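Local coordinates for protein glycosyl hyrolase, family 3 (Deinococcus radiodurans, PDB 3TEV) that probably hydrolyses O-glycosidic bonds, as a family 3 glycoside hydrolase built on a TIM-barrel domain, at residues N129-A141 and R148-G161. Numbering follows the deposited sequence.
Sequences NFTPVLDINVNPA and RAYGSDAARVTRHG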
loop_
_atom_site.group_PDB
_atom_site.type_symbol
_atom_site.label_atom_id
_atom_site.label_comp_id
_atom_site.label_asym_id
_atom_site.label_seq_id
_atom_site.Cartn_x
_atom_site.Cartn_y
_atom_site.Cartn_z
ATOM N N ASN A 129 6.871 5.055 -1.660
ATOM C CA ASN A 129 6.233 5.977 -0.724
ATOM C C ASN A 129 4.716 5.802 -0.785
ATOM O O ASN A 129 4.136 5.732 -1.878
ATOM C CB ASN A 129 6.610 7.426 -1.057
ATOM C CG ASN A 129 6.223 8.403 0.044
ATOM O OD1 ASN A 129 5.934 8.001 1.177
ATOM N ND2 ASN A 129 6.223 9.696 -0.278
ATOM N N PHE A 130 4.069 5.733 0.369
ATOM C CA PHE A 130 2.611 5.551 0.418
ATOM C C PHE A 130 1.864 6.884 0.286
ATOM O O PHE A 130 1.315 7.393 1.269
ATOM C CB PHE A 130 2.202 4.853 1.714
ATOM C CG PHE A 130 2.426 3.380 1.709
ATOM C CD1 PHE A 130 1.568 2.535 1.005
ATOM C CD2 PHE A 130 3.465 2.819 2.442
ATOM C CE1 PHE A 130 1.782 1.138 1.006
ATOM C CE2 PHE A 130 3.681 1.434 2.466
ATOM C CZ PHE A 130 2.856 0.586 1.759
ATOM N N THR A 131 1.928 7.478 -0.907
ATOM C CA THR A 131 1.104 8.624 -1.339
ATOM C C THR A 131 0.909 8.437 -2.846
ATOM O O THR A 131 1.653 7.672 -3.465
ATOM C CB THR A 131 1.754 10.046 -1.128
ATOM O OG1 THR A 131 3.138 10.026 -1.525
ATOM C CG2 THR A 131 1.591 10.554 0.295
ATOM N N PRO A 132 -0.084 9.128 -3.440
ATOM C CA PRO A 132 -0.979 10.090 -2.787
ATOM C C PRO A 132 -2.216 9.453 -2.148
ATOM O O PRO A 132 -2.668 8.381 -2.554
ATOM C CB PRO A 132 -1.417 10.989 -3.947
ATOM C CG PRO A 132 -1.480 10.013 -5.136
ATOM C CD PRO A 132 -0.371 8.996 -4.885
ATOM N N VAL A 133 -2.749 10.139 -1.147
ATOM C CA VAL A 133 -4.089 9.906 -0.678
ATOM C C VAL A 133 -5.009 10.374 -1.815
ATOM O O VAL A 133 -4.892 11.507 -2.269
ATOM C CB VAL A 133 -4.333 10.740 0.601
ATOM C CG1 VAL A 133 -5.834 10.855 0.930
ATOM C CG2 VAL A 133 -3.537 10.155 1.773
ATOM N N LEU A 134 -5.882 9.490 -2.296
ATOM C CA LEU A 134 -6.895 9.865 -3.285
ATOM C C LEU A 134 -8.278 9.803 -2.658
ATOM O O LEU A 134 -9.289 9.861 -3.359
ATOM C CB LEU A 134 -6.850 8.960 -4.523
ATOM C CG LEU A 134 -5.556 8.860 -5.339
ATOM C CD1 LEU A 134 -5.682 7.876 -6.527
ATOM C CD2 LEU A 134 -5.126 10.233 -5.814
ATOM N N ASP A 135 -8.319 9.649 -1.337
ATOM C CA ASP A 135 -9.566 9.759 -0.581
ATOM C C ASP A 135 -10.110 11.176 -0.779
ATOM O O ASP A 135 -9.344 12.128 -0.917
ATOM C CB ASP A 135 -9.338 9.475 0.916
ATOM C CG ASP A 135 -8.630 8.137 1.168
ATOM O OD1 ASP A 135 -8.924 7.131 0.481
ATOM O OD2 ASP A 135 -7.776 8.086 2.078
ATOM N N ILE A 136 -11.435 11.290 -0.808
ATOM C CA ILE A 136 -12.112 12.569 -0.967
ATOM C C ILE A 136 -12.782 12.974 0.335
ATOM O O ILE A 136 -13.655 12.269 0.844
ATOM C CB ILE A 136 -13.201 12.499 -2.066
ATOM C CG1 ILE A 136 -12.607 12.019 -3.386
ATOM C CG2 ILE A 136 -13.898 13.871 -2.232
ATOM C CD1 ILE A 136 -13.645 11.633 -4.397
ATOM N N ASN A 137 -12.377 14.124 0.857
ATOM C CA ASN A 137 -13.014 14.730 2.030
ATOM C C ASN A 137 -14.374 15.373 1.659
ATOM O O ASN A 137 -14.529 16.595 1.707
ATOM C CB ASN A 137 -12.049 15.758 2.655
ATOM C CG ASN A 137 -12.570 16.359 3.957
ATOM O OD1 ASN A 137 -12.655 17.592 4.098
ATOM N ND2 ASN A 137 -12.923 15.498 4.916
ATOM N N VAL A 138 -15.354 14.537 1.299
ATOM C CA VAL A 138 -16.611 15.006 0.672
ATOM C C VAL A 138 -17.644 15.508 1.672
ATOM O O VAL A 138 -18.371 16.456 1.391
ATOM C CB VAL A 138 -17.245 13.923 -0.283
ATOM C CG1 VAL A 138 -17.683 12.670 0.488
ATOM C CG2 VAL A 138 -18.413 14.507 -1.102
ATOM N N ASN A 139 -17.700 14.860 2.830
ATOM C CA ASN A 139 -18.663 15.188 3.867
ATOM C C ASN A 139 -18.003 16.118 4.886
ATOM O O ASN A 139 -17.051 15.714 5.570
ATOM C CB ASN A 139 -19.165 13.899 4.537
ATOM C CG ASN A 139 -20.562 14.039 5.164
ATOM O OD1 ASN A 139 -21.070 15.144 5.394
ATOM N ND2 ASN A 139 -21.178 12.892 5.455
ATOM N N PRO A 140 -18.483 17.377 4.970
ATOM C CA PRO A 140 -17.927 18.323 5.942
ATOM C C PRO A 140 -18.151 17.872 7.394
ATOM O O PRO A 140 -17.250 18.032 8.224
ATOM C CB PRO A 140 -18.674 19.638 5.639
ATOM C CG PRO A 140 -19.911 19.233 4.903
ATOM C CD PRO A 140 -19.539 17.986 4.139
ATOM N N ALA A 141 -19.320 17.289 7.677
ATOM C CA ALA A 141 -19.662 16.798 9.022
ATOM C C ALA A 141 -19.068 15.414 9.349
ATOM O O ALA A 141 -19.369 14.832 10.392
ATOM C CB ALA A 141 -21.184 16.805 9.228
ATOM N N ARG A 148 -5.329 15.476 5.081
ATOM C CA ARG A 148 -4.534 14.570 4.266
ATOM C C ARG A 148 -5.101 14.345 2.858
ATOM O O ARG A 148 -4.425 13.766 2.011
ATOM C CB ARG A 148 -4.340 13.242 5.006
ATOM C CG ARG A 148 -3.774 13.381 6.429
ATOM C CD ARG A 148 -3.925 12.074 7.204
ATOM N NE ARG A 148 -3.536 10.933 6.370
ATOM C CZ ARG A 148 -3.875 9.661 6.579
ATOM N NH1 ARG A 148 -3.454 8.727 5.732
ATOM N NH2 ARG A 148 -4.631 9.320 7.619
ATOM N N ALA A 149 -6.331 14.797 2.612
ATOM C CA ALA A 149 -6.909 14.791 1.258
ATOM C C ALA A 149 -6.607 16.111 0.547
ATOM O O ALA A 149 -6.389 17.126 1.200
ATOM C CB ALA A 149 -8.407 14.546 1.305
ATOM N N TYR A 150 -6.580 16.079 -0.787
ATOM C CA TYR A 150 -6.323 17.273 -1.602
ATOM C C TYR A 150 -7.558 18.150 -1.795
ATOM O O TYR A 150 -7.429 19.301 -2.200
ATOM C CB TYR A 150 -5.726 16.895 -2.964
ATOM C CG TYR A 150 -4.327 16.331 -2.875
ATOM C CD1 TYR A 150 -3.220 17.172 -2.714
ATOM C CD2 TYR A 150 -4.105 14.951 -2.938
ATOM C CE1 TYR A 150 -1.924 16.657 -2.619
ATOM C CE2 TYR A 150 -2.818 14.428 -2.834
ATOM C CZ TYR A 150 -1.732 15.287 -2.679
ATOM O OH TYR A 150 -0.452 14.769 -2.580
ATOM N N GLY A 151 -8.745 17.615 -1.506
ATOM C CA GLY A 151 -10.000 18.352 -1.701
ATOM C C GLY A 151 -11.289 17.620 -1.326
ATOM O O GLY A 151 -11.256 16.557 -0.692
ATOM N N SER A 152 -12.425 18.205 -1.723
ATOM C CA SER A 152 -13.764 17.699 -1.370
ATOM C C SER A 152 -14.598 17.203 -2.569
ATOM O O SER A 152 -15.778 16.855 -2.426
ATOM C CB SER A 152 -14.544 18.731 -0.524
ATOM O OG SER A 152 -14.605 20.012 -1.141
ATOM N N ASP A 153 -13.959 17.157 -3.737
ATOM C CA ASP A 153 -14.558 16.627 -4.957
ATOM C C ASP A 153 -13.509 15.836 -5.738
ATOM O O ASP A 153 -12.301 16.057 -5.575
ATOM C CB ASP A 153 -15.157 17.761 -5.807
ATOM C CG ASP A 153 -14.113 18.776 -6.258
ATOM O OD1 ASP A 153 -14.033 19.875 -5.660
ATOM O OD2 ASP A 153 -13.366 18.474 -7.216
ATOM N N ALA A 154 -13.983 14.913 -6.574
ATOM C CA ALA A 154 -13.129 14.015 -7.360
ATOM C C ALA A 154 -12.162 14.748 -8.305
ATOM O O ALA A 154 -10.997 14.347 -8.440
ATOM C CB ALA A 154 -13.990 13.033 -8.141
ATOM N N ALA A 155 -12.656 15.823 -8.928
ATOM C CA ALA A 155 -11.898 16.623 -9.894
ATOM C C ALA A 155 -10.623 17.208 -9.296
ATOM O O ALA A 155 -9.564 17.134 -9.917
ATOM C CB ALA A 155 -12.796 17.763 -10.504
ATOM N N ARG A 156 -10.734 17.789 -8.100
ATOM C CA ARG A 156 -9.586 18.383 -7.403
ATOM C C ARG A 156 -8.602 17.320 -6.916
ATOM O O ARG A 156 -7.382 17.500 -6.983
ATOM C CB ARG A 156 -10.043 19.233 -6.215
ATOM C CG ARG A 156 -8.951 20.121 -5.594
ATOM C CD ARG A 156 -8.659 21.329 -6.465
ATOM N NE ARG A 156 -9.865 22.125 -6.665
ATOM C CZ ARG A 156 -10.077 23.326 -6.133
ATOM N NH1 ARG A 156 -9.155 23.912 -5.373
ATOM N NH2 ARG A 156 -11.220 23.941 -6.377
ATOM N N VAL A 157 -9.131 16.212 -6.422
ATOM C CA VAL A 157 -8.276 15.124 -5.953
ATOM C C VAL A 157 -7.543 14.485 -7.135
ATOM O O VAL A 157 -6.339 14.241 -7.059
ATOM C CB VAL A 157 -9.077 14.118 -5.106
ATOM C CG1 VAL A 157 -8.289 12.783 -4.873
ATOM C CG2 VAL A 157 -9.479 14.796 -3.774
ATOM N N THR A 158 -8.264 14.258 -8.232
ATOM C CA THR A 158 -7.669 13.722 -9.462
ATOM C C THR A 158 -6.503 14.578 -9.967
ATOM O O THR A 158 -5.438 14.052 -10.291
ATOM C CB THR A 158 -8.736 13.587 -10.572
ATOM O OG1 THR A 158 -9.714 12.629 -10.162
ATOM C CG2 THR A 158 -8.111 13.139 -11.895
ATOM N N ARG A 159 -6.694 15.892 -10.032
ATOM C CA ARG A 159 -5.660 16.779 -10.567
ATOM C C ARG A 159 -4.386 16.815 -9.705
ATOM O O ARG A 159 -3.272 16.771 -10.241
ATOM C CB ARG A 159 -6.205 18.204 -10.840
ATOM C CG ARG A 159 -6.772 18.374 -12.258
ATOM C CD ARG A 159 -7.340 19.777 -12.536
ATOM N NE ARG A 159 -6.318 20.825 -12.526
ATOM C CZ ARG A 159 -5.997 21.547 -11.410
ATOM N NH1 ARG A 159 -6.630 21.325 -10.219
ATOM N NH2 ARG A 159 -5.062 22.489 -11.493
ATOM N N HIS A 160 -4.541 16.888 -8.383
ATOM C CA HIS A 160 -3.361 16.893 -7.524
ATOM C C HIS A 160 -2.779 15.500 -7.296
ATOM O O HIS A 160 -1.561 15.352 -7.129
ATOM C CB HIS A 160 -3.634 17.661 -6.240
ATOM C CG HIS A 160 -3.805 19.120 -6.480
ATOM N ND1 HIS A 160 -2.732 19.965 -6.668
ATOM C CD2 HIS A 160 -4.916 19.877 -6.645
ATOM C CE1 HIS A 160 -3.176 21.190 -6.899
ATOM N NE2 HIS A 160 -4.498 21.162 -6.892
ATOM N N GLY A 161 -3.639 14.481 -7.335
ATOM C CA GLY A 161 -3.179 13.092 -7.290
ATOM C C GLY A 161 -2.244 12.789 -8.450
ATOM O O GLY A 161 -1.211 12.151 -8.270
HETATM O O HOH W 1 -6.974 13.327 -1.729
HETATM O O HOH W 2 -1.066 12.709 -0.573
#
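Two water molecules bridge Tyr-150 to the loop, one to Val-133 and Asp-135 and the other to Val-133, with no direct hydrogen bond between these residues. One donates to both Val-133 O and Asp-135 O and accepts from Tyr-150 N, 2.9 Å away, so two carbonyls and an amide share one water. The second accepts from Val-133 N and lies 2.9 Å from Tyr-150 OH. Between these waters the Tyr-150 ring presents its edge to Val-133 O and to Pro-132 CB, the latter 3.9 Å from CE2. Pro-132 follows a cis peptide bond, and its CG rests near Gly-161 O. The one direct hydrogen bond, Asn-137 N to Gly-151 O (3.1 Å), is bent at the hydrogen (137°) but lies in the carbonyl plane; Asn-137 is also the centre of an inverse gamma turn. In the parallel barrel, 129-141 leaves strand 128-129 and the chain returns through 148-153 into helix 154-169, forming the strand-to-helix connection of a beta-alpha unit. Asp-153 N-caps that helix, OD2 accepting from Arg-156 N. On the helix's first turns Val-157 faces the loop: CG1, anti to the backbone N (chi1 167°), approaches Leu-134 O at 3.4 Å and Leu-134 CB, while CG2 turns to Ile-136 CG1. Ile-136 straddles the helix start, CG2 against Ser-152 C and CD1 over Ala-154 CA at 3.8 Å. Leu-134 CD2 packs on Gly-161 CA, 3.8 Å away, where the helix has no side chain. The Asp-135 carboxylate is hydrogen-bonded outside the contact, OD2 to His-179 ND1 and OD1 to the His-183 amide, while its carbonyl O meets Ala-149 CB.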